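Local coordinates for Cas6b (Methanococcus maripaludis, PDB 4Z7K), which probably acts as an endoribonuclease that binds and cleaves CRISPR RNA lacking a stem-loop, at residues B[49-55]-B[200-204]; B[104-108]-B[195-199]; B[116-122]-B[186-192]; B[144-149]-B[167-171]. All blocks are in the same frame, centred on the assembly; numbering follows the deposited sequence.

Contact 1 (B[49-55]-B[200-204]); sequences YPQIQFK and QYLGI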
# COMPACT_ATOMS: atom_id res chain seq x y z
N TYR B 49 -8.60 12.78 10.44
CA TYR B 49 -9.64 12.92 9.44
C TYR B 49 -9.80 14.37 9.04
O TYR B 49 -10.09 15.21 9.91
CB TYR B 49 -10.97 12.40 9.99
CG TYR B 49 -12.13 12.49 9.03
CD1 TYR B 49 -12.15 11.74 7.85
CD2 TYR B 49 -13.23 13.29 9.32
CE1 TYR B 49 -13.22 11.81 6.98
CE2 TYR B 49 -14.30 13.36 8.46
CZ TYR B 49 -14.29 12.62 7.29
OH TYR B 49 -15.36 12.69 6.43
N PRO B 50 -9.64 14.67 7.72
CA PRO B 50 -9.65 16.01 7.11
C PRO B 50 -10.95 16.77 7.37
O PRO B 50 -12.01 16.28 7.00
CB PRO B 50 -9.49 15.74 5.61
CG PRO B 50 -8.83 14.43 5.54
CD PRO B 50 -9.36 13.63 6.71
N GLN B 51 -10.85 17.94 8.01
CA GLN B 51 -12.05 18.71 8.33
C GLN B 51 -12.21 19.81 7.31
O GLN B 51 -13.10 20.66 7.42
CB GLN B 51 -11.99 19.22 9.78
CG GLN B 51 -11.06 18.35 10.64
CD GLN B 51 -11.14 18.63 12.13
OE1 GLN B 51 -12.00 19.38 12.60
NE2 GLN B 51 -10.24 18.00 12.90
N ILE B 52 -11.34 19.77 6.30
CA ILE B 52 -11.56 20.46 5.03
C ILE B 52 -11.33 19.47 3.89
O ILE B 52 -10.22 18.96 3.75
CB ILE B 52 -10.62 21.68 4.82
CG1 ILE B 52 -11.06 22.86 5.68
CG2 ILE B 52 -10.65 22.14 3.36
CD1 ILE B 52 -12.33 23.48 5.22
N GLN B 53 -12.36 19.21 3.08
CA GLN B 53 -12.29 18.23 1.98
C GLN B 53 -12.77 18.82 0.64
O GLN B 53 -13.77 19.54 0.59
CB GLN B 53 -13.13 17.00 2.30
CG GLN B 53 -12.98 16.48 3.70
CD GLN B 53 -14.05 15.48 4.05
OE1 GLN B 53 -14.57 14.80 3.17
NE2 GLN B 53 -14.39 15.39 5.33
N PHE B 54 -12.08 18.48 -0.44
CA PHE B 54 -12.45 19.00 -1.75
C PHE B 54 -13.05 17.93 -2.67
O PHE B 54 -12.44 16.90 -2.93
CB PHE B 54 -11.25 19.65 -2.39
CG PHE B 54 -10.65 20.72 -1.54
CD1 PHE B 54 -9.53 20.46 -0.78
CD2 PHE B 54 -11.24 21.96 -1.47
CE1 PHE B 54 -9.00 21.43 0.02
CE2 PHE B 54 -10.72 22.94 -0.68
CZ PHE B 54 -9.59 22.68 0.06
N LYS B 55 -14.26 18.19 -3.15
CA LYS B 55 -15.02 17.20 -3.89
C LYS B 55 -15.54 17.80 -5.20
O LYS B 55 -15.72 19.02 -5.28
CB LYS B 55 -16.17 16.70 -3.01
CG LYS B 55 -15.68 16.14 -1.68
CD LYS B 55 -16.78 15.88 -0.67
CE LYS B 55 -16.25 15.02 0.49
NZ LYS B 55 -15.54 13.74 0.14
N GLN B 200 -24.57 15.10 5.33
CA GLN B 200 -24.30 14.99 3.90
C GLN B 200 -22.93 15.43 3.41
O GLN B 200 -22.33 16.36 3.92
CB GLN B 200 -25.36 15.74 3.11
CG GLN B 200 -26.66 14.97 3.05
CD GLN B 200 -27.76 15.79 2.43
OE1 GLN B 200 -27.52 16.57 1.48
NE2 GLN B 200 -28.98 15.62 2.94
N TYR B 201 -22.47 14.74 2.36
CA TYR B 201 -21.25 15.06 1.63
C TYR B 201 -19.98 14.81 2.41
O TYR B 201 -18.89 15.09 1.92
CB TYR B 201 -21.29 16.51 1.16
CG TYR B 201 -22.40 16.77 0.19
CD1 TYR B 201 -22.25 16.47 -1.16
CD2 TYR B 201 -23.63 17.25 0.61
CE1 TYR B 201 -23.27 16.69 -2.06
CE2 TYR B 201 -24.66 17.46 -0.27
CZ TYR B 201 -24.48 17.18 -1.61
OH TYR B 201 -25.50 17.39 -2.50
N LEU B 202 -20.11 14.24 3.60
CA LEU B 202 -18.92 13.78 4.32
C LEU B 202 -18.29 12.63 3.55
O LEU B 202 -18.98 11.88 2.85
CB LEU B 202 -19.28 13.35 5.76
CG LEU B 202 -19.56 14.48 6.76
CD1 LEU B 202 -20.26 13.97 8.01
CD2 LEU B 202 -18.28 15.17 7.13
N GLY B 203 -16.96 12.51 3.62
CA GLY B 203 -16.29 11.38 3.00
C GLY B 203 -15.96 10.26 4.00
O GLY B 203 -15.87 10.52 5.20
N ILE B 204 -15.85 9.02 3.52
CA ILE B 204 -15.21 7.96 4.31
C ILE B 204 -14.23 7.15 3.46
O ILE B 204 -14.28 7.20 2.22
CB ILE B 204 -16.21 7.01 4.96
CG1 ILE B 204 -17.13 6.40 3.93
CG2 ILE B 204 -17.01 7.72 6.02
CD1 ILE B 204 -18.21 5.56 4.57
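Gln-53 and Gly-203 stay 8.0 Å apart at their CA atoms and the other facing residues are farther still, so 49-55 and 200-204 form no backbone pairing and are joined through side chains from the first segment. Tyr-49 reaches across with its CG trans to the backbone N (chi1 180°), which sends the ring straight out to the loop. Its OH donates to Gly-203 O; the modelled OH to O distance of 2.5 Å is short and, at 3.0 Å resolution, only shows that the two meet. That carbonyl oxygen lies at the ring's edge, near its plane. The same hydroxyl receives a weak bond from Gln-53 NE2 at 3.1 Å, while Gln-53 NE2 also gives a hydrogen to Pro-50 O at 3.0 Å. With NE2 occupied in this way, Gln-53 OE1 faces the loop and takes a weak bond from Gly-203 N at 3.3 Å. A phenylalanine in place of Tyr-49 would probably leave Gly-203 O without this donor and Gln-53 NE2 without one of its two acceptors. Leu-202 CD2 lies 3.9 Å from Tyr-49 OH. Lys-55 extends toward the loop, its CE meeting Tyr-201 O, and its bent end places NZ 3.8 Å from Gly-203 CA; NZ itself is bonded to Thr-214 OG1. A CB on Gly-203 would point toward this lysine and Gln-53 OE1. The site is a buried junction between the two halves of the molecule: Met-155 of helix 137-158 packs against Tyr-49, and Ile-66 of strand 60-66 touches both Gln-53 and Leu-202.

Contact 2 (B[104-108]-B[195-199]); sequences DHFGT and NFDIP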
# COMPACT_ATOMS: atom_id res chain seq x y z
N ASP B 104 -26.32 19.39 11.97
CA ASP B 104 -27.31 18.31 12.10
C ASP B 104 -26.64 17.02 12.67
O ASP B 104 -25.40 16.95 12.78
CB ASP B 104 -28.06 18.05 10.77
CG ASP B 104 -29.11 19.17 10.42
OD1 ASP B 104 -29.18 20.21 11.12
OD2 ASP B 104 -29.92 18.97 9.48
N HIS B 105 -27.46 16.05 13.08
CA HIS B 105 -27.05 14.95 13.98
C HIS B 105 -25.91 14.12 13.43
O HIS B 105 -25.84 13.83 12.25
CB HIS B 105 -28.27 14.01 14.26
CG HIS B 105 -28.05 12.96 15.33
ND1 HIS B 105 -29.07 12.17 15.82
CD2 HIS B 105 -26.94 12.59 16.01
CE1 HIS B 105 -28.60 11.36 16.75
NE2 HIS B 105 -27.31 11.59 16.88
N PHE B 106 -25.01 13.73 14.32
CA PHE B 106 -23.93 12.80 14.03
C PHE B 106 -23.80 11.79 15.17
O PHE B 106 -23.58 12.19 16.32
CB PHE B 106 -22.61 13.56 13.83
CG PHE B 106 -21.41 12.67 13.67
CD1 PHE B 106 -20.89 12.42 12.42
CD2 PHE B 106 -20.77 12.13 14.76
CE1 PHE B 106 -19.76 11.64 12.26
CE2 PHE B 106 -19.66 11.33 14.61
CZ PHE B 106 -19.15 11.09 13.35
N GLY B 107 -23.93 10.51 14.89
CA GLY B 107 -23.91 9.54 15.97
C GLY B 107 -24.70 8.29 15.70
O GLY B 107 -25.42 8.21 14.72
N THR B 108 -24.56 7.29 16.57
CA THR B 108 -25.26 6.04 16.35
C THR B 108 -26.76 6.19 16.59
O THR B 108 -27.21 6.84 17.52
CB THR B 108 -24.73 4.92 17.24
OG1 THR B 108 -24.99 5.24 18.60
CG2 THR B 108 -23.25 4.78 17.05
N ASN B 195 -26.76 1.62 10.93
CA ASN B 195 -27.35 2.21 12.12
C ASN B 195 -26.47 3.34 12.61
O ASN B 195 -26.27 3.50 13.81
CB ASN B 195 -27.56 1.18 13.23
CG ASN B 195 -26.26 0.60 13.76
OD1 ASN B 195 -25.33 0.37 13.00
ND2 ASN B 195 -26.20 0.36 15.06
N PHE B 196 -25.85 4.04 11.67
CA PHE B 196 -25.11 5.24 12.02
C PHE B 196 -25.56 6.45 11.22
O PHE B 196 -26.06 6.31 10.10
CB PHE B 196 -23.63 5.03 11.81
CG PHE B 196 -22.80 6.03 12.54
CD1 PHE B 196 -22.64 5.94 13.91
CD2 PHE B 196 -22.17 7.06 11.87
CE1 PHE B 196 -21.88 6.85 14.58
CE2 PHE B 196 -21.41 7.96 12.55
CZ PHE B 196 -21.27 7.86 13.90
N ASP B 197 -25.38 7.64 11.79
CA ASP B 197 -25.88 8.84 11.14
C ASP B 197 -24.76 9.72 10.59
O ASP B 197 -23.92 10.19 11.33
CB ASP B 197 -26.72 9.65 12.12
CG ASP B 197 -27.67 10.57 11.43
OD1 ASP B 197 -27.25 11.30 10.49
OD2 ASP B 197 -28.86 10.55 11.80
N ILE B 198 -24.78 9.94 9.28
CA ILE B 198 -23.78 10.76 8.62
C ILE B 198 -24.42 11.98 7.98
O ILE B 198 -25.36 11.85 7.17
CB ILE B 198 -23.03 9.99 7.50
CG1 ILE B 198 -22.72 8.56 7.93
CG2 ILE B 198 -21.77 10.73 7.08
CD1 ILE B 198 -21.99 7.75 6.86
N PRO B 199 -23.97 13.18 8.37
CA PRO B 199 -24.33 14.43 7.68
C PRO B 199 -23.84 14.44 6.22
O PRO B 199 -22.79 13.85 5.93
CB PRO B 199 -23.61 15.50 8.50
CG PRO B 199 -23.52 14.93 9.85
CD PRO B 199 -23.30 13.44 9.66
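Gly-107 and Thr-108 run beside Asp-197 and Phe-196 in nearly opposite directions, the end-to-end vectors of the two segments lying 158° apart. Thr-108 and Phe-196 form an antiparallel non-hydrogen-bonded pair with CA atoms separated by 4.4 Å. Asp-197 N donates to Gly-107 O at 3.0 Å, though the pairing there is loose. Gly-107 has backbone angles at which a CB would run into the carbonyl oxygen of Phe-106.

The main side-chain feature is a T-shaped aromatic pair. The edge of Phe-196 is directed at a face of Phe-106, with ring centroids 5.2 Å apart and planes at 89°; Phe-196 CZ comes within 3.9 Å of Phe-106 CE2. Topology places this pair where two ferredoxin-like halves, the paired fold of Cas6 proteins, come together: Phe-106 sits at the break in strand 98-109, an outer strand of the N-terminal sheet, whereas Phe-196 follows strand 186-194 of the C-terminal sheet, just where the chain turns a corner. Helix 137-158 lies against both rings through Ser-156.

Thr-108 CG2 meets the in-plane edge of Phe-196, 3.4 Å from its CD1, and Gly-107 O sits over one ring face. At the other end, Pro-199 crosses Phe-106 at about a right angle, bringing its CD to 3.8 Å from Phe-106 CD1, at the ring edge. Its CG lies 3.5 Å from His-105 O. That carbonyl also approaches Asp-197 OD1 at 3.4 Å, but both atoms are acceptors and no bond joins them.

Contact 3 (B[116-122]-B[186-192]); sequences QFKTPWM and VGFRGEF. With nucleotides of chain C.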
# COMPACT_ATOMS: atom_id res chain seq x y z
N GLN B 116 -25.70 6.70 -0.18
CA GLN B 116 -25.18 6.44 -1.52
C GLN B 116 -23.89 7.22 -1.81
O GLN B 116 -23.72 8.36 -1.39
CB GLN B 116 -26.23 6.78 -2.58
CG GLN B 116 -25.88 6.24 -3.96
CD GLN B 116 -26.73 6.83 -5.04
OE1 GLN B 116 -27.70 7.54 -4.77
NE2 GLN B 116 -26.38 6.55 -6.29
N PHE B 117 -22.98 6.57 -2.53
CA PHE B 117 -21.69 7.13 -2.92
C PHE B 117 -21.74 8.00 -4.17
O PHE B 117 -22.06 7.51 -5.25
CB PHE B 117 -20.69 6.00 -3.17
CG PHE B 117 -20.12 5.39 -1.94
CD1 PHE B 117 -19.87 4.03 -1.89
CD2 PHE B 117 -19.78 6.17 -0.85
CE1 PHE B 117 -19.32 3.46 -0.76
CE2 PHE B 117 -19.23 5.59 0.29
CZ PHE B 117 -19.00 4.23 0.32
N LYS B 118 -21.43 9.28 -4.01
CA LYS B 118 -21.27 10.20 -5.14
C LYS B 118 -19.97 9.93 -5.93
O LYS B 118 -19.89 10.15 -7.14
CB LYS B 118 -21.26 11.64 -4.63
CG LYS B 118 -22.53 12.43 -4.85
CD LYS B 118 -23.77 11.66 -4.54
CE LYS B 118 -24.99 12.41 -5.10
NZ LYS B 118 -24.83 12.74 -6.55
N THR B 119 -18.95 9.49 -5.21
CA THR B 119 -17.64 9.24 -5.79
C THR B 119 -17.15 7.86 -5.36
O THR B 119 -17.71 7.27 -4.44
CB THR B 119 -16.66 10.32 -5.36
OG1 THR B 119 -16.67 10.40 -3.92
CG2 THR B 119 -17.09 11.64 -5.95
N PRO B 120 -16.12 7.32 -6.04
CA PRO B 120 -15.64 6.00 -5.64
C PRO B 120 -15.20 6.00 -4.18
O PRO B 120 -14.85 7.05 -3.64
CB PRO B 120 -14.46 5.77 -6.58
CG PRO B 120 -14.76 6.57 -7.76
CD PRO B 120 -15.42 7.80 -7.24
N TRP B 121 -15.21 4.83 -3.55
CA TRP B 121 -14.94 4.72 -2.12
C TRP B 121 -13.45 4.59 -1.79
O TRP B 121 -12.95 5.38 -0.97
CB TRP B 121 -15.71 3.52 -1.55
CG TRP B 121 -15.46 3.22 -0.11
CD1 TRP B 121 -14.86 4.03 0.81
CD2 TRP B 121 -15.87 2.05 0.60
NE1 TRP B 121 -14.83 3.41 2.04
CE2 TRP B 121 -15.45 2.20 1.94
CE3 TRP B 121 -16.54 0.88 0.23
CZ2 TRP B 121 -15.68 1.23 2.90
CZ3 TRP B 121 -16.76 -0.08 1.19
CH2 TRP B 121 -16.34 0.10 2.51
N MET B 122 -12.76 3.64 -2.42
CA MET B 122 -11.33 3.44 -2.17
C MET B 122 -11.23 2.99 -0.73
O MET B 122 -10.76 3.73 0.13
CB MET B 122 -10.52 4.75 -2.41
CG MET B 122 -9.09 4.61 -2.91
SD MET B 122 -8.70 6.00 -4.02
CE MET B 122 -7.05 5.57 -4.55
N VAL B 186 -8.17 0.32 -6.67
CA VAL B 186 -9.57 -0.04 -6.89
C VAL B 186 -10.56 0.77 -6.04
O VAL B 186 -10.26 1.16 -4.90
CB VAL B 186 -9.84 -1.55 -6.63
CG1 VAL B 186 -9.00 -2.41 -7.56
CG2 VAL B 186 -9.54 -1.91 -5.20
N GLY B 187 -11.72 1.05 -6.61
CA GLY B 187 -12.75 1.81 -5.92
C GLY B 187 -14.12 1.19 -6.11
O GLY B 187 -14.28 0.22 -6.85
N PHE B 188 -15.12 1.72 -5.41
CA PHE B 188 -16.46 1.15 -5.42
C PHE B 188 -17.58 2.17 -5.54
O PHE B 188 -17.55 3.21 -4.90
CB PHE B 188 -16.67 0.34 -4.15
CG PHE B 188 -15.68 -0.76 -3.98
CD1 PHE B 188 -15.82 -1.93 -4.69
CD2 PHE B 188 -14.61 -0.61 -3.14
CE1 PHE B 188 -14.91 -2.95 -4.56
CE2 PHE B 188 -13.69 -1.63 -2.99
CZ PHE B 188 -13.84 -2.81 -3.71
N ARG B 189 -18.59 1.87 -6.34
CA ARG B 189 -19.77 2.70 -6.34
C ARG B 189 -20.89 1.85 -5.76
O ARG B 189 -20.76 0.62 -5.71
CB ARG B 189 -20.12 3.20 -7.71
CG ARG B 189 -21.10 4.36 -7.67
CD ARG B 189 -20.45 5.63 -7.21
NE ARG B 189 -19.56 6.16 -8.24
CZ ARG B 189 -19.84 7.24 -8.96
NH1 ARG B 189 -20.97 7.88 -8.74
NH2 ARG B 189 -18.99 7.67 -9.89
N GLY B 190 -21.97 2.47 -5.31
CA GLY B 190 -23.05 1.67 -4.76
C GLY B 190 -23.89 2.29 -3.68
O GLY B 190 -24.01 3.52 -3.59
N GLU B 191 -24.44 1.42 -2.84
CA GLU B 191 -25.40 1.78 -1.81
C GLU B 191 -25.01 1.05 -0.54
O GLU B 191 -24.43 -0.03 -0.63
CB GLU B 191 -26.80 1.31 -2.23
CG GLU B 191 -27.15 1.45 -3.72
CD GLU B 191 -28.35 0.57 -4.13
OE1 GLU B 191 -29.08 0.06 -3.23
OE2 GLU B 191 -28.58 0.40 -5.35
N PHE B 192 -25.30 1.61 0.63
CA PHE B 192 -25.12 0.82 1.85
C PHE B 192 -26.08 1.28 2.95
O PHE B 192 -26.54 2.42 2.93
CB PHE B 192 -23.67 0.85 2.32
CG PHE B 192 -23.22 2.18 2.84
CD1 PHE B 192 -23.46 2.54 4.16
CD2 PHE B 192 -22.49 3.03 2.05
CE1 PHE B 192 -23.02 3.75 4.65
CE2 PHE B 192 -22.05 4.25 2.54
CZ PHE B 192 -22.31 4.61 3.84
P U C 9 0.10 -2.44 -8.61
OP1 U C 9 -1.30 -2.98 -8.67
OP2 U C 9 0.99 -2.36 -9.81
O5' U C 9 -0.04 -0.96 -8.05
C5' U C 9 -0.95 -0.71 -6.99
C4' U C 9 -0.27 -0.23 -5.74
O4' U C 9 -1.28 0.43 -4.94
C3' U C 9 0.33 -1.30 -4.84
O3' U C 9 1.37 -0.66 -4.07
C2' U C 9 -0.87 -1.67 -3.98
O2' U C 9 -0.57 -2.28 -2.74
C1' U C 9 -1.55 -0.32 -3.78
N1 U C 9 -3.01 -0.41 -3.71
C2 U C 9 -3.69 0.06 -2.59
O2 U C 9 -3.14 0.54 -1.61
N3 U C 9 -5.06 -0.07 -2.66
C4 U C 9 -5.79 -0.60 -3.73
O4 U C 9 -7.03 -0.65 -3.66
C5 U C 9 -5.00 -1.05 -4.84
C6 U C 9 -3.67 -0.94 -4.80
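Arg-189 folds back over the turn that follows strand 112-117 and lays one face of its guanidinium against Lys-118 O, rather than pointing an N-H at it. NH1 and Lys-118 O are 3.0 Å apart, yet the angle is too poor for a hydrogen bond. Two successive bends, chi2 73° and chi3 72°, curl the chain into this position, and its CD passes by Phe-117 O.

Beside it the antiparallel pairing is sparse. Phe-117 N gives Gly-190 O a nearly straight but long, weak bond of 3.4 Å. Farther along, Phe-188 O receives a weak bond from Trp-121 N at 3.2 Å and a CA-H...O contact from Pro-120 CA at 3.5 Å. Aromatic rings pack nearby: Phe-117 and Phe-192 meet obliquely, with centroids 5.4 Å apart and planes at 53°, while Phe-117 CZ lies over a face of Trp-121. Leu-148 of helix 137-158 touches both Trp-121 and Phe-192.

At the strand's start, Val-186 N donates weakly to O4 of U9 of chain C at 3.4 Å. Uracil carries an acceptor at that position and cytosine an amino donor, so this contact could at most modestly favour uracil over cytosine here.

Contact 4 (B[144-149]-B[167-171]); sequences LKRVLI and LKVKI. With nucleotides of chain C.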
# COMPACT_ATOMS: atom_id res chain seq x y z
N LEU B 144 -15.29 -6.14 2.86
CA LEU B 144 -15.70 -4.74 2.69
C LEU B 144 -16.61 -4.27 3.82
O LEU B 144 -16.49 -3.14 4.28
CB LEU B 144 -16.38 -4.54 1.34
CG LEU B 144 -15.47 -4.77 0.13
CD1 LEU B 144 -16.11 -4.24 -1.13
CD2 LEU B 144 -14.11 -4.14 0.32
N LYS B 145 -17.47 -5.17 4.30
CA LYS B 145 -18.38 -4.82 5.39
C LYS B 145 -17.55 -4.52 6.64
O LYS B 145 -17.95 -3.72 7.48
CB LYS B 145 -19.35 -5.98 5.67
CG LYS B 145 -20.43 -6.21 4.64
CD LYS B 145 -21.12 -7.58 4.83
CE LYS B 145 -22.49 -7.48 5.50
NZ LYS B 145 -23.19 -8.81 5.59
N ARG B 146 -16.38 -5.16 6.73
CA ARG B 146 -15.45 -4.91 7.83
C ARG B 146 -14.69 -3.58 7.67
O ARG B 146 -14.54 -2.81 8.63
CB ARG B 146 -14.44 -6.07 7.95
CG ARG B 146 -14.95 -7.43 8.42
CD ARG B 146 -13.80 -8.46 8.39
NE ARG B 146 -12.70 -8.13 9.30
CZ ARG B 146 -11.48 -7.73 8.91
NH1 ARG B 146 -11.21 -7.56 7.62
NH2 ARG B 146 -10.53 -7.45 9.81
N VAL B 147 -14.25 -3.30 6.45
CA VAL B 147 -13.52 -2.08 6.21
C VAL B 147 -14.41 -0.88 6.49
O VAL B 147 -13.99 0.04 7.17
CB VAL B 147 -12.98 -2.05 4.77
CG1 VAL B 147 -12.40 -0.71 4.44
CG2 VAL B 147 -11.94 -3.14 4.60
N LEU B 148 -15.67 -0.95 6.05
CA LEU B 148 -16.58 0.19 6.19
C LEU B 148 -16.82 0.49 7.66
O LEU B 148 -16.90 1.66 8.04
CB LEU B 148 -17.90 -0.03 5.47
CG LEU B 148 -18.83 1.19 5.46
CD1 LEU B 148 -19.59 1.27 4.17
CD2 LEU B 148 -19.82 1.21 6.61
N ILE B 149 -16.98 -0.54 8.48
CA ILE B 149 -17.10 -0.31 9.93
C ILE B 149 -15.87 0.43 10.44
O ILE B 149 -15.98 1.35 11.25
CB ILE B 149 -17.21 -1.60 10.73
CG1 ILE B 149 -18.48 -2.36 10.35
CG2 ILE B 149 -17.26 -1.27 12.21
CD1 ILE B 149 -19.75 -1.75 10.92
N LEU B 167 -22.37 -1.29 15.63
CA LEU B 167 -22.63 -1.01 14.21
C LEU B 167 -22.85 -2.28 13.38
O LEU B 167 -22.13 -3.27 13.52
CB LEU B 167 -21.48 -0.22 13.61
CG LEU B 167 -21.11 1.05 14.37
CD1 LEU B 167 -19.93 1.69 13.67
CD2 LEU B 167 -22.32 1.99 14.43
N LYS B 168 -23.84 -2.22 12.50
CA LYS B 168 -24.10 -3.29 11.55
C LYS B 168 -24.33 -2.70 10.18
O LYS B 168 -24.97 -1.66 10.05
CB LYS B 168 -25.32 -4.09 11.98
CG LYS B 168 -26.56 -3.19 12.25
CD LYS B 168 -27.88 -3.97 12.30
CE LYS B 168 -28.38 -4.25 13.70
NZ LYS B 168 -29.80 -4.68 13.65
N VAL B 169 -23.86 -3.37 9.14
CA VAL B 169 -23.89 -2.75 7.83
C VAL B 169 -24.28 -3.73 6.70
O VAL B 169 -23.88 -4.89 6.69
CB VAL B 169 -22.51 -2.09 7.53
CG1 VAL B 169 -21.37 -3.08 7.77
CG2 VAL B 169 -22.44 -1.52 6.12
N LYS B 170 -25.06 -3.24 5.75
CA LYS B 170 -25.40 -3.99 4.56
C LYS B 170 -24.91 -3.23 3.33
O LYS B 170 -25.07 -2.01 3.23
CB LYS B 170 -26.91 -4.25 4.48
CG LYS B 170 -27.37 -4.96 3.21
CD LYS B 170 -28.77 -5.53 3.37
CE LYS B 170 -29.87 -4.62 2.86
NZ LYS B 170 -29.92 -4.62 1.38
N ILE B 171 -24.31 -3.96 2.40
CA ILE B 171 -23.75 -3.30 1.24
C ILE B 171 -24.19 -3.96 -0.06
O ILE B 171 -24.26 -5.19 -0.19
CB ILE B 171 -22.21 -3.27 1.31
CG1 ILE B 171 -21.65 -4.68 1.47
CG2 ILE B 171 -21.75 -2.38 2.45
CD1 ILE B 171 -20.13 -4.71 1.48
P C C 19 -11.64 -5.50 12.38
OP1 C C 19 -12.34 -5.76 11.10
OP2 C C 19 -10.92 -6.58 13.09
O5' C C 19 -10.57 -4.35 12.09
C5' C C 19 -9.89 -4.34 10.85
C4' C C 19 -8.76 -3.35 10.81
O4' C C 19 -8.62 -2.71 12.11
C3' C C 19 -7.38 -3.91 10.46
O3' C C 19 -6.67 -2.96 9.67
C2' C C 19 -6.70 -3.99 11.82
O2' C C 19 -5.29 -4.00 11.76
C1' C C 19 -7.25 -2.74 12.48
N1 C C 19 -7.09 -2.69 13.94
C2 C C 19 -8.13 -3.00 14.83
O2 C C 19 -9.22 -3.43 14.41
N3 C C 19 -7.87 -2.91 16.17
C4 C C 19 -6.69 -2.47 16.60
N4 C C 19 -6.51 -2.38 17.91
C5 C C 19 -5.65 -2.10 15.71
C6 C C 19 -5.90 -2.21 14.40
P A C 18 -10.97 -3.97 18.90
OP1 A C 18 -11.23 -5.14 19.78
OP2 A C 18 -9.60 -3.71 18.36
O5' A C 18 -11.98 -4.21 17.70
C5' A C 18 -11.93 -5.40 16.93
C4' A C 18 -12.81 -5.29 15.70
O4' A C 18 -14.14 -4.84 16.08
C3' A C 18 -12.32 -4.32 14.64
O3' A C 18 -12.71 -4.83 13.37
C2' A C 18 -13.15 -3.07 14.94
O2' A C 18 -13.29 -2.21 13.84
C1' A C 18 -14.48 -3.70 15.33
N9 A C 18 -15.35 -2.86 16.16
C8 A C 18 -14.99 -2.07 17.21
N7 A C 18 -15.98 -1.45 17.80
C5 A C 18 -17.10 -1.86 17.11
C6 A C 18 -18.47 -1.54 17.25
N6 A C 18 -18.93 -0.71 18.19
N1 A C 18 -19.36 -2.12 16.40
C2 A C 18 -18.86 -2.95 15.46
N3 A C 18 -17.59 -3.32 15.23
C4 A C 18 -16.73 -2.74 16.10
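Ile-149 and Leu-167 lie side by side, pointing opposite ways, at the edge of the packing of helix 137-158 on strand 169-177, the helix and second strand of a split beta-alpha-beta unit in a ferredoxin-like half. The short axes approach to 8.7 Å at 127°, so the helix lies slantwise over the strand and touches it with successive turns. Ile-149 uses CD1, which reaches Leu-167 CB at 3.5 Å and Val-169 CG1 at 3.8 Å. Val-169 stands between two helical side chains: with chi1 at 51° its CG1 falls between N and the carbonyl carbon and faces Ile-149, leaving CG2 to meet Leu-148 CD2 at 3.8 Å in an oblique crossing. One helical turn earlier, the aliphatic part of Lys-145 rests on Ile-171, the lysine CG lying 3.5 Å from Ile-171 CD1, which also touches Leu-144 CB. The lysine bends beyond this point and carries its CE past Val-169 O.

Arg-146 turns away from the strand, toward the RNA. OP1 of C19 of chain C sits over one face of its guanidinium, with NH2 2.8 Å from that oxygen; the attraction would therefore be largely electrostatic. Replacing Arg-146 by alanine would remove the guanidinium and is likely to leave the C19 phosphate without this neighbouring positive charge. Ile-149, whose CD1 packs inward, points CG2 at the base of A18 of chain C, 3.7 Å from its N3. The loop leading into the strand completes the approach to this adenine through its main chain: Leu-167 N donates to A18 N1 at 3.2 Å, with an N-H...N angle of 158°.

In the fold
Contacts 1 and 2 use consecutive pieces of the same connection, 195-204, and both bring it against strands of the N-terminal sheet, their centres 15 Å apart. Contacts 3 and 4 lie within the C-terminal half, 13 Å apart, sharing neighbouring strands 186-194 and 169-177; Trp-121 CH2 packs 3.4 Å from Leu-148 CB. Contact 2 meets contact 4 through a probable hydrogen bond, Asn-195 OD1 to Lys-168 N at 3.0 Å. Ile-204 ties contact 1 to contact 3, its O lying 3.5 Å from Trp-121 CD1. Contacts 3 and 4 touch different nucleotides of chain C, U9 and A18 with C19, whereas contact 2 stays about 7 Å from RNA at nearest atoms.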